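HTH-type transcriptional repressor PhnF (Mycobacterium smegmatis, PDB 3F8M) represses transcription of the phnDCE operon for phosphate uptake when phosphate is available, pairing a winged helix-turn-helix DNA-binding domain with a UTRA domain. Local coordinates at residues G87-A92 and L98-I103; A117-V122 and N210-D215; E132-T137 and V142-T147; P155-T160 and Y168-S173; D186-D191 and R225-G230. All coordinates share one frame; numbering follows the deposited sequence.

Interaction 1. Residues G87-A92 and L98-I103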
# COMPACT_ATOMS: atom_id res chain seq x y z
N GLY A 87 -6.98 -12.21 6.24
CA GLY A 87 -7.05 -12.12 7.70
C GLY A 87 -7.90 -10.96 8.16
O GLY A 87 -8.49 -10.25 7.36
N SER A 88 -7.97 -10.74 9.47
CA SER A 88 -8.92 -9.78 10.01
C SER A 88 -8.25 -8.53 10.55
O SER A 88 -7.12 -8.56 11.07
CB SER A 88 -9.78 -10.43 11.09
OG SER A 88 -10.34 -9.51 12.01
N TYR A 89 -8.99 -7.43 10.44
CA TYR A 89 -8.55 -6.15 10.96
C TYR A 89 -8.37 -6.23 12.49
O TYR A 89 -7.33 -5.83 13.03
CB TYR A 89 -9.59 -5.09 10.56
CG TYR A 89 -9.46 -3.78 11.30
CD1 TYR A 89 -8.37 -2.94 11.05
CD2 TYR A 89 -10.41 -3.39 12.25
CE1 TYR A 89 -8.24 -1.73 11.70
CE2 TYR A 89 -10.28 -2.17 12.94
CZ TYR A 89 -9.18 -1.36 12.66
OH TYR A 89 -9.01 -0.16 13.32
N THR A 90 -9.37 -6.79 13.18
CA THR A 90 -9.30 -6.91 14.66
C THR A 90 -8.19 -7.86 15.10
O THR A 90 -7.53 -7.61 16.12
CB THR A 90 -10.63 -7.35 15.29
OG1 THR A 90 -11.19 -8.41 14.50
CG2 THR A 90 -11.59 -6.21 15.35
N GLU A 91 -7.97 -8.94 14.33
CA GLU A 91 -6.88 -9.87 14.64
C GLU A 91 -5.52 -9.18 14.51
O GLU A 91 -4.63 -9.42 15.32
CB GLU A 91 -6.90 -11.11 13.74
CG GLU A 91 -8.14 -11.97 13.87
CD GLU A 91 -7.86 -13.46 13.72
OE1 GLU A 91 -6.79 -13.85 13.15
OE2 GLU A 91 -8.72 -14.26 14.17
N ALA A 92 -5.37 -8.32 13.49
CA ALA A 92 -4.10 -7.63 13.28
C ALA A 92 -3.84 -6.74 14.49
O ALA A 92 -2.73 -6.72 15.00
CB ALA A 92 -4.10 -6.81 12.00
N LEU A 98 -3.57 -3.95 20.68
CA LEU A 98 -4.35 -2.74 20.38
C LEU A 98 -5.85 -3.08 20.28
O LEU A 98 -6.19 -4.13 19.75
CB LEU A 98 -3.89 -2.14 19.04
CG LEU A 98 -2.45 -1.63 18.89
CD1 LEU A 98 -2.10 -1.30 17.41
CD2 LEU A 98 -2.20 -0.41 19.80
N SER A 99 -6.71 -2.17 20.73
CA SER A 99 -8.17 -2.40 20.81
C SER A 99 -9.01 -1.89 19.62
O SER A 99 -9.46 -0.72 19.60
CB SER A 99 -8.72 -1.74 22.06
OG SER A 99 -8.57 -0.34 21.92
N ALA A 100 -9.30 -2.77 18.68
CA ALA A 100 -9.97 -2.36 17.46
C ALA A 100 -11.46 -2.66 17.48
O ALA A 100 -11.90 -3.61 18.13
CB ALA A 100 -9.33 -3.05 16.28
N GLY A 101 -12.25 -1.84 16.77
CA GLY A 101 -13.68 -2.15 16.62
C GLY A 101 -14.25 -1.73 15.30
O GLY A 101 -13.55 -1.15 14.47
N ARG A 102 -15.54 -1.99 15.13
CA ARG A 102 -16.28 -1.58 13.93
C ARG A 102 -17.61 -1.00 14.34
O ARG A 102 -18.27 -1.52 15.27
CB ARG A 102 -16.55 -2.76 13.01
CG ARG A 102 -15.31 -3.55 12.60
CD ARG A 102 -15.71 -4.79 11.81
NE ARG A 102 -14.61 -5.73 11.49
CZ ARG A 102 -14.21 -6.72 12.28
NH1 ARG A 102 -14.81 -6.91 13.46
NH2 ARG A 102 -13.23 -7.52 11.87
N ILE A 103 -18.03 0.03 13.64
CA ILE A 103 -19.32 0.68 13.88
C ILE A 103 -20.14 0.70 12.60
O ILE A 103 -19.64 1.08 11.54
CB ILE A 103 -19.12 2.13 14.37
CG1 ILE A 103 -18.46 2.10 15.76
CG2 ILE A 103 -20.46 2.89 14.41
CD1 ILE A 103 -17.78 3.44 16.14
O HOH W 1 -12.61 -10.00 13.10
O HOH W 2 -8.29 -5.67 18.91
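The first turn of helix 89-94, with S88 as its N-cap, lies against the start of strand 100-111, an outer strand of the antiparallel UTRA sheet; Y89 and T90 meet A100, G101 and R102. As a cap, S88 OG accepts from the backbone N of T90 and of E91, both weak bonds. The same hydroxyl also looks outward to the strand: water 1 lies 2.6 Å from S88 OG and 2.6 Å from T90 OG1. That water accepts from R102 NH2 at 2.8 Å, in the plane of the guanidinium, so a single molecule ties the capped helix end to the arginine. T90 has OG1 between its backbone N and carbonyl carbon (chi1 43°), which turns CG2 to one face of the guanidinium, 3.8 Å from R102 NH1. R102 reaches there on a chain extended from CG to NE, and its NH1 is held by E164 O. Next to T90, Y89 brings its ring to the strand: A100 CB sits 3.6 Å from Y89 CE2, and G101 O lies at the ring edge, near its plane. The ring's hydroxyl makes a weak bond to T136 O on the next strand. Between the backbones, water 2 donates to L98 O at 2.7 Å and weakly to T90 O, and accepts from A100 N at 3.1 Å.

Interaction 2. Residues A117-V122 and N210-D215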
# COMPACT_ATOMS: atom_id res chain seq x y z
N ALA A 117 -22.17 -5.23 -12.17
CA ALA A 117 -22.59 -6.58 -12.64
C ALA A 117 -21.42 -7.40 -13.17
O ALA A 117 -21.28 -8.55 -12.81
CB ALA A 117 -23.67 -6.49 -13.68
N GLY A 118 -20.58 -6.80 -14.02
CA GLY A 118 -19.36 -7.44 -14.52
C GLY A 118 -18.38 -7.85 -13.43
O GLY A 118 -17.80 -8.94 -13.49
N VAL A 119 -18.18 -6.99 -12.44
CA VAL A 119 -17.24 -7.30 -11.37
C VAL A 119 -17.73 -8.51 -10.57
O VAL A 119 -16.96 -9.41 -10.24
CB VAL A 119 -17.03 -6.09 -10.42
CG1 VAL A 119 -16.27 -6.51 -9.14
CG2 VAL A 119 -16.27 -4.95 -11.13
N LEU A 120 -19.01 -8.53 -10.27
CA LEU A 120 -19.55 -9.57 -9.39
C LEU A 120 -20.04 -10.78 -10.16
O LEU A 120 -20.43 -11.78 -9.55
CB LEU A 120 -20.69 -9.03 -8.52
CG LEU A 120 -20.37 -7.87 -7.58
CD1 LEU A 120 -21.65 -7.33 -6.98
CD2 LEU A 120 -19.43 -8.37 -6.51
N GLY A 121 -20.05 -10.67 -11.49
CA GLY A 121 -20.56 -11.73 -12.36
C GLY A 121 -22.02 -12.05 -12.11
O GLY A 121 -22.38 -13.22 -12.09
N VAL A 122 -22.85 -11.03 -11.88
CA VAL A 122 -24.29 -11.17 -11.74
C VAL A 122 -24.95 -10.45 -12.90
O VAL A 122 -24.27 -9.82 -13.71
CB VAL A 122 -24.83 -10.59 -10.41
CG1 VAL A 122 -24.26 -11.43 -9.22
CG2 VAL A 122 -24.52 -9.06 -10.28
N ASN A 210 -9.14 -1.18 -3.14
CA ASN A 210 -10.30 -1.78 -3.79
C ASN A 210 -10.06 -3.24 -3.95
O ASN A 210 -9.02 -3.63 -4.50
CB ASN A 210 -10.54 -1.12 -5.16
CG ASN A 210 -11.27 0.16 -5.01
OD1 ASN A 210 -12.44 0.16 -4.57
ND2 ASN A 210 -10.59 1.27 -5.26
N ARG A 211 -10.98 -4.06 -3.44
CA ARG A 211 -10.82 -5.51 -3.46
C ARG A 211 -12.00 -6.20 -4.11
O ARG A 211 -13.13 -5.78 -3.92
CB ARG A 211 -10.71 -6.04 -2.05
CG ARG A 211 -10.97 -7.55 -1.93
CD ARG A 211 -10.56 -8.09 -0.58
NE ARG A 211 -9.14 -7.88 -0.30
CZ ARG A 211 -8.52 -8.43 0.75
NH1 ARG A 211 -9.20 -9.19 1.60
NH2 ARG A 211 -7.23 -8.22 0.94
N VAL A 212 -11.73 -7.25 -4.88
CA VAL A 212 -12.76 -8.20 -5.26
C VAL A 212 -12.26 -9.53 -4.70
O VAL A 212 -11.07 -9.87 -4.86
CB VAL A 212 -12.98 -8.33 -6.78
CG1 VAL A 212 -14.17 -9.23 -7.07
CG2 VAL A 212 -13.18 -6.94 -7.42
N SER A 213 -13.16 -10.26 -4.05
CA SER A 213 -12.85 -11.57 -3.50
C SER A 213 -13.65 -12.60 -4.24
O SER A 213 -14.78 -12.35 -4.66
CB SER A 213 -13.20 -11.66 -2.00
OG SER A 213 -12.52 -10.69 -1.26
N TYR A 214 -13.04 -13.78 -4.35
CA TYR A 214 -13.57 -14.90 -5.09
C TYR A 214 -13.51 -16.18 -4.24
O TYR A 214 -12.57 -16.40 -3.46
CB TYR A 214 -12.74 -15.12 -6.37
CG TYR A 214 -12.74 -13.93 -7.31
CD1 TYR A 214 -13.73 -13.78 -8.26
CD2 TYR A 214 -11.74 -12.97 -7.22
CE1 TYR A 214 -13.73 -12.67 -9.12
CE2 TYR A 214 -11.72 -11.87 -8.05
CZ TYR A 214 -12.71 -11.73 -8.99
OH TYR A 214 -12.67 -10.66 -9.81
N ASP A 215 -14.54 -16.99 -4.40
CA ASP A 215 -14.74 -18.19 -3.59
C ASP A 215 -14.13 -19.43 -4.25
O ASP A 215 -13.42 -19.32 -5.26
CB ASP A 215 -16.23 -18.41 -3.23
CG ASP A 215 -17.09 -18.81 -4.43
OD1 ASP A 215 -16.53 -19.26 -5.45
OD2 ASP A 215 -18.33 -18.69 -4.35
O HOH W 3 -14.64 -9.90 -11.28
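Water 3 joins V119 O to Y214 OH, which are themselves 4.5 Å apart. It donates to the carbonyl, 2.6 Å from V119 O, and lies 2.6 Å from Y214 OH, at the edge of the ring and in its plane. Beside this bridge the direct touch is between two valines. V119 sets CG1 anti to its backbone N (chi1 168°), and this one methyl meets both branches of V212, at 3.6 Å from V212 CG2 and 4.0 Å from V212 CG1. The two side chains cross obliquely, and a single methyl of V119 meets the fork of V212. The contact sets the C-terminal end of helix 114-120 beside strand 206-214 of the six-stranded UTRA sheet. The helix closes in a Schellman motif: V122 N bonds back to A117 O at 3.1 Å, G121 N makes a weak bond to G118 O, and G121 supplies the positive phi of 61° that the reversal needs. UTRA domains in this family of regulators commonly bind small effectors, and a glycerol, probably from the crystallisation liquor, lies about 3 Å from the V119 side chain; whether it marks a natural pocket is open. Y214 also makes a cation-pi contact with R180 on the neighbouring strand, while Q223 touches V119 from strand 220-229. R211 and S213 point the other way from V212, R211 NH2 forming a salt bridge with D183 OD2 and S213 OG bonding to E222 OE2.

Interaction 3. Residues E132-T137 and V142-T147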
# COMPACT_ATOMS: atom_id res chain seq x y z
N GLU A 132 -21.80 -0.45 5.02
CA GLU A 132 -20.77 0.58 5.30
C GLU A 132 -20.53 0.64 6.77
O GLU A 132 -21.46 0.65 7.57
CB GLU A 132 -21.21 1.96 4.87
CG GLU A 132 -21.02 2.27 3.46
CD GLU A 132 -20.64 3.76 3.23
OE1 GLU A 132 -21.34 4.67 3.75
OE2 GLU A 132 -19.69 3.99 2.47
N ARG A 133 -19.25 0.62 7.14
CA ARG A 133 -18.86 0.60 8.54
C ARG A 133 -17.60 1.48 8.67
O ARG A 133 -16.82 1.61 7.71
CB ARG A 133 -18.50 -0.81 8.98
CG ARG A 133 -19.72 -1.77 9.02
CD ARG A 133 -19.41 -3.10 9.65
NE ARG A 133 -18.37 -3.90 9.03
CZ ARG A 133 -18.06 -5.13 9.46
NH1 ARG A 133 -17.08 -5.81 8.88
NH2 ARG A 133 -18.70 -5.65 10.48
N VAL A 134 -17.43 2.02 9.87
CA VAL A 134 -16.20 2.70 10.28
C VAL A 134 -15.39 1.77 11.19
O VAL A 134 -15.94 1.15 12.11
CB VAL A 134 -16.53 4.03 11.01
CG1 VAL A 134 -15.27 4.74 11.51
CG2 VAL A 134 -17.33 4.98 10.11
N LEU A 135 -14.09 1.69 10.95
CA LEU A 135 -13.17 0.91 11.76
C LEU A 135 -12.52 1.88 12.76
O LEU A 135 -12.23 3.03 12.41
CB LEU A 135 -12.11 0.32 10.83
CG LEU A 135 -12.58 -0.63 9.70
CD1 LEU A 135 -11.43 -1.31 8.91
CD2 LEU A 135 -13.59 -1.70 10.18
N THR A 136 -12.28 1.40 13.98
CA THR A 136 -11.78 2.26 15.07
C THR A 136 -10.67 1.53 15.79
O THR A 136 -10.58 0.30 15.75
CB THR A 136 -12.85 2.54 16.13
OG1 THR A 136 -13.26 1.27 16.72
CG2 THR A 136 -14.05 3.18 15.49
N THR A 137 -9.79 2.30 16.41
CA THR A 137 -8.84 1.73 17.36
C THR A 137 -8.63 2.73 18.49
O THR A 137 -8.43 3.91 18.24
CB THR A 137 -7.49 1.40 16.70
OG1 THR A 137 -6.60 0.85 17.66
CG2 THR A 137 -6.86 2.61 16.07
N VAL A 142 -10.29 5.01 12.14
CA VAL A 142 -9.21 4.51 11.30
C VAL A 142 -9.60 4.48 9.82
O VAL A 142 -8.81 4.88 8.95
CB VAL A 142 -8.74 3.12 11.76
CG1 VAL A 142 -7.80 2.46 10.76
CG2 VAL A 142 -8.08 3.25 13.14
N GLY A 143 -10.82 4.07 9.53
CA GLY A 143 -11.13 3.85 8.10
C GLY A 143 -12.60 3.61 7.86
O GLY A 143 -13.34 3.36 8.78
N LEU A 144 -12.99 3.76 6.60
CA LEU A 144 -14.38 3.57 6.17
C LEU A 144 -14.36 2.45 5.13
O LEU A 144 -13.63 2.52 4.10
CB LEU A 144 -14.90 4.89 5.58
CG LEU A 144 -16.25 4.82 4.85
CD1 LEU A 144 -17.36 4.70 5.89
CD2 LEU A 144 -16.52 6.01 3.96
N GLU A 145 -15.16 1.42 5.41
CA GLU A 145 -15.21 0.18 4.64
C GLU A 145 -16.59 0.09 4.01
O GLU A 145 -17.57 0.11 4.75
CB GLU A 145 -15.07 -0.96 5.64
CG GLU A 145 -15.02 -2.35 5.03
CD GLU A 145 -15.16 -3.42 6.07
OE1 GLU A 145 -16.26 -3.46 6.75
OE2 GLU A 145 -14.17 -4.20 6.20
N THR A 146 -16.64 0.00 2.69
CA THR A 146 -17.92 -0.04 1.96
C THR A 146 -17.89 -1.34 1.18
O THR A 146 -17.07 -1.49 0.25
CB THR A 146 -18.01 1.17 1.04
OG1 THR A 146 -17.79 2.38 1.81
CG2 THR A 146 -19.41 1.22 0.30
N THR A 147 -18.74 -2.29 1.57
CA THR A 147 -18.69 -3.60 0.95
C THR A 147 -19.98 -3.75 0.15
O THR A 147 -21.04 -3.54 0.70
CB THR A 147 -18.62 -4.72 1.99
OG1 THR A 147 -17.43 -4.55 2.79
CG2 THR A 147 -18.56 -6.13 1.31
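Strand segments 132-137 and 142-147 run antiparallel, their axes 4.6 Å apart at closest approach and their directions 160° apart, with E132 facing T146, R133 facing E145 and V134 facing L144. They are the two arms of a beta hairpin inside the UTRA sheet. R133 and E145 form the hydrogen-bonded pair in which E145 N reaches R133 O at 2.8 Å. Nearer the turn the register slips in a classic beta bulge: V142 and G143 both face L135, whose O takes V142 N at 2.8 Å and, weakly, G143 N. On the face carrying R133 and E145, NE and NH1 of the guanidinium converge on one oxygen, R133 NE to E145 OE1 being 3.1 Å, with that oxygen in the guanidinium plane and the carboxylate turned only 20° from it. E145 is modelled in two conformers, so the bridge is described for one of them and may not hold in the other. R133 NH2 is held elsewhere, by H163 O and A165 O. On the other face, V134 CG2 lies 4.2 Å from L144 CD1. Further along that face E132 and T146 lie alongside each other; E132 OE1 pairs with R193, while T146 OG1 donates at 2.6 Å to the anti lone pair of E132 OE2.

Interaction 4. Residues P155-T160 and Y168-S173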
# COMPACT_ATOMS: atom_id res chain seq x y z
N PRO A 155 -29.00 -14.52 1.70
CA PRO A 155 -30.26 -14.23 2.37
C PRO A 155 -30.10 -14.23 3.89
O PRO A 155 -29.29 -14.98 4.48
CB PRO A 155 -31.21 -15.39 1.89
CG PRO A 155 -30.30 -16.48 1.51
CD PRO A 155 -29.02 -15.79 0.96
N GLY A 156 -30.85 -13.35 4.52
CA GLY A 156 -30.92 -13.23 5.96
C GLY A 156 -29.71 -12.50 6.54
O GLY A 156 -29.63 -12.31 7.75
N LEU A 157 -28.77 -12.07 5.69
CA LEU A 157 -27.52 -11.50 6.23
C LEU A 157 -27.75 -10.46 7.30
O LEU A 157 -27.11 -10.51 8.34
CB LEU A 157 -26.61 -10.91 5.14
CG LEU A 157 -25.25 -10.50 5.72
CD1 LEU A 157 -24.50 -11.75 6.20
CD2 LEU A 157 -24.46 -9.75 4.67
N ARG A 158 -28.63 -9.51 7.06
CA ARG A 158 -28.95 -8.55 8.14
C ARG A 158 -29.45 -9.17 9.45
O ARG A 158 -29.23 -8.60 10.53
CB ARG A 158 -29.89 -7.47 7.66
CG ARG A 158 -29.13 -6.48 6.82
CD ARG A 158 -30.03 -5.46 6.25
NE ARG A 158 -30.46 -5.91 4.93
CZ ARG A 158 -31.04 -5.13 4.02
NH1 ARG A 158 -31.28 -3.84 4.27
NH2 ARG A 158 -31.39 -5.66 2.86
N GLU A 159 -30.10 -10.33 9.34
CA GLU A 159 -30.61 -11.09 10.50
C GLU A 159 -29.52 -11.89 11.20
O GLU A 159 -29.40 -11.87 12.41
CB GLU A 159 -31.68 -12.10 10.06
CG GLU A 159 -33.00 -11.54 9.59
CD GLU A 159 -34.02 -12.63 9.31
OE1 GLU A 159 -34.36 -12.83 8.11
OE2 GLU A 159 -34.47 -13.31 10.28
N THR A 160 -28.73 -12.64 10.43
CA THR A 160 -27.73 -13.51 11.01
C THR A 160 -26.44 -12.78 11.40
O THR A 160 -25.67 -13.30 12.23
CB THR A 160 -27.35 -14.65 10.08
OG1 THR A 160 -26.48 -14.17 9.03
CG2 THR A 160 -28.61 -15.34 9.49
N TYR A 168 -16.04 -11.52 7.03
CA TYR A 168 -15.41 -12.68 6.39
C TYR A 168 -15.74 -13.97 7.16
O TYR A 168 -15.99 -15.03 6.57
CB TYR A 168 -13.90 -12.47 6.31
CG TYR A 168 -13.45 -11.56 5.18
CD1 TYR A 168 -14.32 -10.64 4.59
CD2 TYR A 168 -12.13 -11.59 4.72
CE1 TYR A 168 -13.91 -9.81 3.56
CE2 TYR A 168 -11.70 -10.74 3.70
CZ TYR A 168 -12.60 -9.86 3.12
OH TYR A 168 -12.17 -9.06 2.09
N ALA A 169 -15.79 -13.87 8.48
CA ALA A 169 -16.14 -15.05 9.31
C ALA A 169 -17.58 -15.47 9.05
O ALA A 169 -17.90 -16.66 8.93
CB ALA A 169 -15.90 -14.76 10.81
N GLU A 170 -18.46 -14.48 8.91
CA GLU A 170 -19.85 -14.76 8.61
C GLU A 170 -20.01 -15.42 7.25
O GLU A 170 -20.80 -16.35 7.08
CB GLU A 170 -20.71 -13.49 8.69
CG GLU A 170 -22.15 -13.67 8.13
CD GLU A 170 -23.04 -14.49 9.06
OE1 GLU A 170 -22.69 -14.58 10.25
OE2 GLU A 170 -24.08 -15.00 8.61
N ILE A 171 -19.28 -14.91 6.27
CA ILE A 171 -19.33 -15.51 4.94
C ILE A 171 -18.75 -16.93 4.95
O ILE A 171 -19.34 -17.86 4.36
CB ILE A 171 -18.72 -14.56 3.85
CG1 ILE A 171 -19.63 -13.36 3.64
CG2 ILE A 171 -18.46 -15.35 2.50
CD1 ILE A 171 -19.08 -12.18 2.76
N ARG A 172 -17.63 -17.14 5.65
CA ARG A 172 -17.08 -18.49 5.78
C ARG A 172 -18.08 -19.47 6.44
O ARG A 172 -18.22 -20.62 5.96
CB ARG A 172 -15.78 -18.47 6.58
CG ARG A 172 -14.64 -17.89 5.78
CD ARG A 172 -13.35 -17.90 6.61
NE ARG A 172 -12.30 -17.28 5.81
CZ ARG A 172 -11.70 -16.12 6.07
NH1 ARG A 172 -12.03 -15.42 7.14
NH2 ARG A 172 -10.77 -15.67 5.24
N SER A 173 -18.79 -18.98 7.46
CA SER A 173 -19.80 -19.77 8.22
C SER A 173 -20.97 -20.19 7.32
O SER A 173 -21.67 -21.14 7.64
CB SER A 173 -20.29 -19.02 9.48
OG SER A 173 -21.27 -18.03 9.19
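From E170 CB, which points at the segment 155-160, the chain leaves with CG anti to the backbone N (chi1 170°). E170 CG is the first atom to touch, 3.6 Å from L157 CD1, as the leucine and the glutamate slide past each other in opposite directions. A bend at chi2 (74°) then swings the carboxylate carbon up to T160, with CD 3.5 Å from T160 OG1. At the tip it is OE2 that makes the bond. E170 OE2 accepts from T160 OG1 at 2.6 Å, the hydroxyl coming from well above the carboxylate plane, 51° out of it, and the two side chains crossing at about a right angle. The contact joins two short helices of the UTRA domain, 157-160 and 167-173, which lie in the connection between strands 140-150 and 180-188. R174, next in the chain after S173, completes the polar cluster: its NE forms a salt bridge with E170 OE2, NH2 bonds to T160 OG1, and NH1 reaches P155 O. That second partner would partly balance the charge of the glutamate. L157 also packs on W107 and L129 of the sheet. G156, with positive phi, is the N-cap of the first helix, and T160 N bonds to G156 O at 2.8 Å. In the second helix S173 OG turns back to donate to E170 O at 2.7 Å.

Interaction 5. Residues D186-D191 and R225-G230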
# COMPACT_ATOMS: atom_id res chain seq x y z
N ASP A 186 -4.16 2.59 -3.68
CA ASP A 186 -3.88 3.92 -4.17
C ASP A 186 -3.76 4.86 -2.99
O ASP A 186 -4.19 4.50 -1.88
CB ASP A 186 -5.01 4.40 -5.11
CG ASP A 186 -4.96 3.73 -6.47
OD1 ASP A 186 -4.05 4.09 -7.25
OD2 ASP A 186 -5.81 2.83 -6.76
N THR A 187 -3.21 6.05 -3.21
CA THR A 187 -3.37 7.11 -2.22
C THR A 187 -4.61 7.90 -2.55
O THR A 187 -5.08 7.85 -3.70
CB THR A 187 -2.15 8.08 -2.17
OG1 THR A 187 -2.03 8.75 -3.42
CG2 THR A 187 -0.88 7.28 -1.89
N ALA A 188 -5.13 8.64 -1.57
CA ALA A 188 -6.32 9.48 -1.75
C ALA A 188 -6.42 10.57 -0.72
O ALA A 188 -5.69 10.55 0.28
CB ALA A 188 -7.61 8.61 -1.73
N LEU A 189 -7.36 11.49 -0.95
CA LEU A 189 -7.81 12.49 0.00
C LEU A 189 -9.30 12.30 0.26
O LEU A 189 -10.05 11.89 -0.66
CB LEU A 189 -7.45 13.91 -0.52
CG LEU A 189 -5.93 14.06 -0.80
CD1 LEU A 189 -5.64 15.18 -1.82
CD2 LEU A 189 -5.06 14.22 0.49
N PRO A 190 -9.77 12.57 1.49
CA PRO A 190 -11.17 12.34 1.72
C PRO A 190 -12.01 13.48 1.16
O PRO A 190 -11.58 14.65 1.16
CB PRO A 190 -11.29 12.32 3.26
CG PRO A 190 -10.22 13.31 3.69
CD PRO A 190 -9.09 13.07 2.72
N ASP A 191 -13.21 13.14 0.72
CA ASP A 191 -14.25 14.12 0.43
C ASP A 191 -14.92 14.59 1.74
O ASP A 191 -14.54 14.12 2.82
CB ASP A 191 -15.23 13.58 -0.63
CG ASP A 191 -16.12 12.45 -0.12
OD1 ASP A 191 -16.32 12.27 1.09
OD2 ASP A 191 -16.72 11.78 -0.97
N ARG A 225 -14.43 -1.47 -0.94
CA ARG A 225 -13.62 -0.25 -0.95
C ARG A 225 -13.30 0.09 0.51
O ARG A 225 -14.21 0.20 1.35
CB ARG A 225 -14.44 0.87 -1.59
CG ARG A 225 -13.70 2.23 -1.70
CD ARG A 225 -14.73 3.29 -2.05
NE ARG A 225 -14.15 4.60 -2.32
CZ ARG A 225 -14.02 5.61 -1.46
NH1 ARG A 225 -14.37 5.50 -0.18
NH2 ARG A 225 -13.48 6.75 -1.90
N SER A 226 -12.01 0.32 0.82
CA SER A 226 -11.64 0.68 2.19
C SER A 226 -10.81 1.96 2.10
O SER A 226 -9.84 2.00 1.35
CB SER A 226 -10.85 -0.44 2.81
OG SER A 226 -11.49 -1.70 2.62
N LEU A 227 -11.22 3.02 2.80
CA LEU A 227 -10.49 4.27 2.81
C LEU A 227 -9.92 4.40 4.23
O LEU A 227 -10.70 4.54 5.19
CB LEU A 227 -11.40 5.43 2.45
CG LEU A 227 -10.75 6.82 2.37
CD1 LEU A 227 -10.09 7.01 0.98
CD2 LEU A 227 -11.73 7.97 2.69
N TYR A 228 -8.59 4.33 4.37
CA TYR A 228 -7.94 4.32 5.69
C TYR A 228 -7.09 5.58 5.86
O TYR A 228 -6.46 6.01 4.89
CB TYR A 228 -6.99 3.14 5.78
CG TYR A 228 -7.59 1.74 5.91
CD1 TYR A 228 -8.07 1.30 7.14
CD2 TYR A 228 -7.64 0.87 4.83
CE1 TYR A 228 -8.60 0.02 7.29
CE2 TYR A 228 -8.18 -0.44 4.96
CZ TYR A 228 -8.65 -0.84 6.20
OH TYR A 228 -9.18 -2.09 6.42
N ARG A 229 -7.07 6.15 7.06
CA ARG A 229 -6.17 7.30 7.35
C ARG A 229 -4.75 6.78 7.33
O ARG A 229 -4.44 5.81 8.02
CB ARG A 229 -6.47 7.89 8.73
CG ARG A 229 -7.78 8.68 8.81
CD ARG A 229 -8.01 9.13 10.26
NE ARG A 229 -6.89 9.98 10.71
CZ ARG A 229 -7.04 11.19 11.23
NH1 ARG A 229 -8.25 11.71 11.37
NH2 ARG A 229 -5.97 11.89 11.62
N GLY A 230 -3.91 7.42 6.54
CA GLY A 230 -2.49 6.98 6.40
C GLY A 230 -1.78 6.99 7.76
O GLY A 230 -0.94 6.13 8.02
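L227 and A188 point their CB atoms at each other, and the leucine covers the remaining gap with its forked end. L227 has CG anti to its backbone N (chi1 -178°), which carries the fork out from strand 220-229 so that its two methyls meet different residues. L227 CD1 comes to 4.0 Å from A188 CB. The other branch turns to the chain beyond the strand, with L227 CD2 4.4 Å from P190 CB. These are loose apolar touches, and no hydrogen bond joins the two segments. Strand 206-214 lies between them in the sheet: its M206 bonds through the backbone to A188, and its side chain touches both L227 and P190. Just after P190, D191 is the N-cap of helix 192-198, with OD1 accepting from E194 N, and E194 in turn forms a salt bridge with R225. On the outer strand, D186 pairs with K79 of the second subunit, which places this edge at the dimer contact. Bridging over a middle strand to a proline that leads into a covering helix, L227 belongs to the apolar layer between helix 192-198 and the antiparallel sheet of the UTRA domain, a fold related to that of chorismate lyase.

In the fold
Coming from the DNA-binding domain, the chain first closes the short loop of interaction 1, bringing helix 89-94 onto strand 100-111. Interaction 2 then opens at helix 114-120 and closes only at strand 206-214, so interactions 3 and 4 both fall within its span: the first a tight hairpin, the second a pairing of two small helices. Interaction 5 starts inside that span and ends beyond it, crossing interaction 2. Strand 127-137 links interactions 1 and 3 through backbone bonds, and strand 140-150 links interaction 3 to interaction 5 in the same way. Interaction 4 reaches interaction 2 through Y168 and R211. Interactions 1 and 2 set helices against the six-stranded sheet.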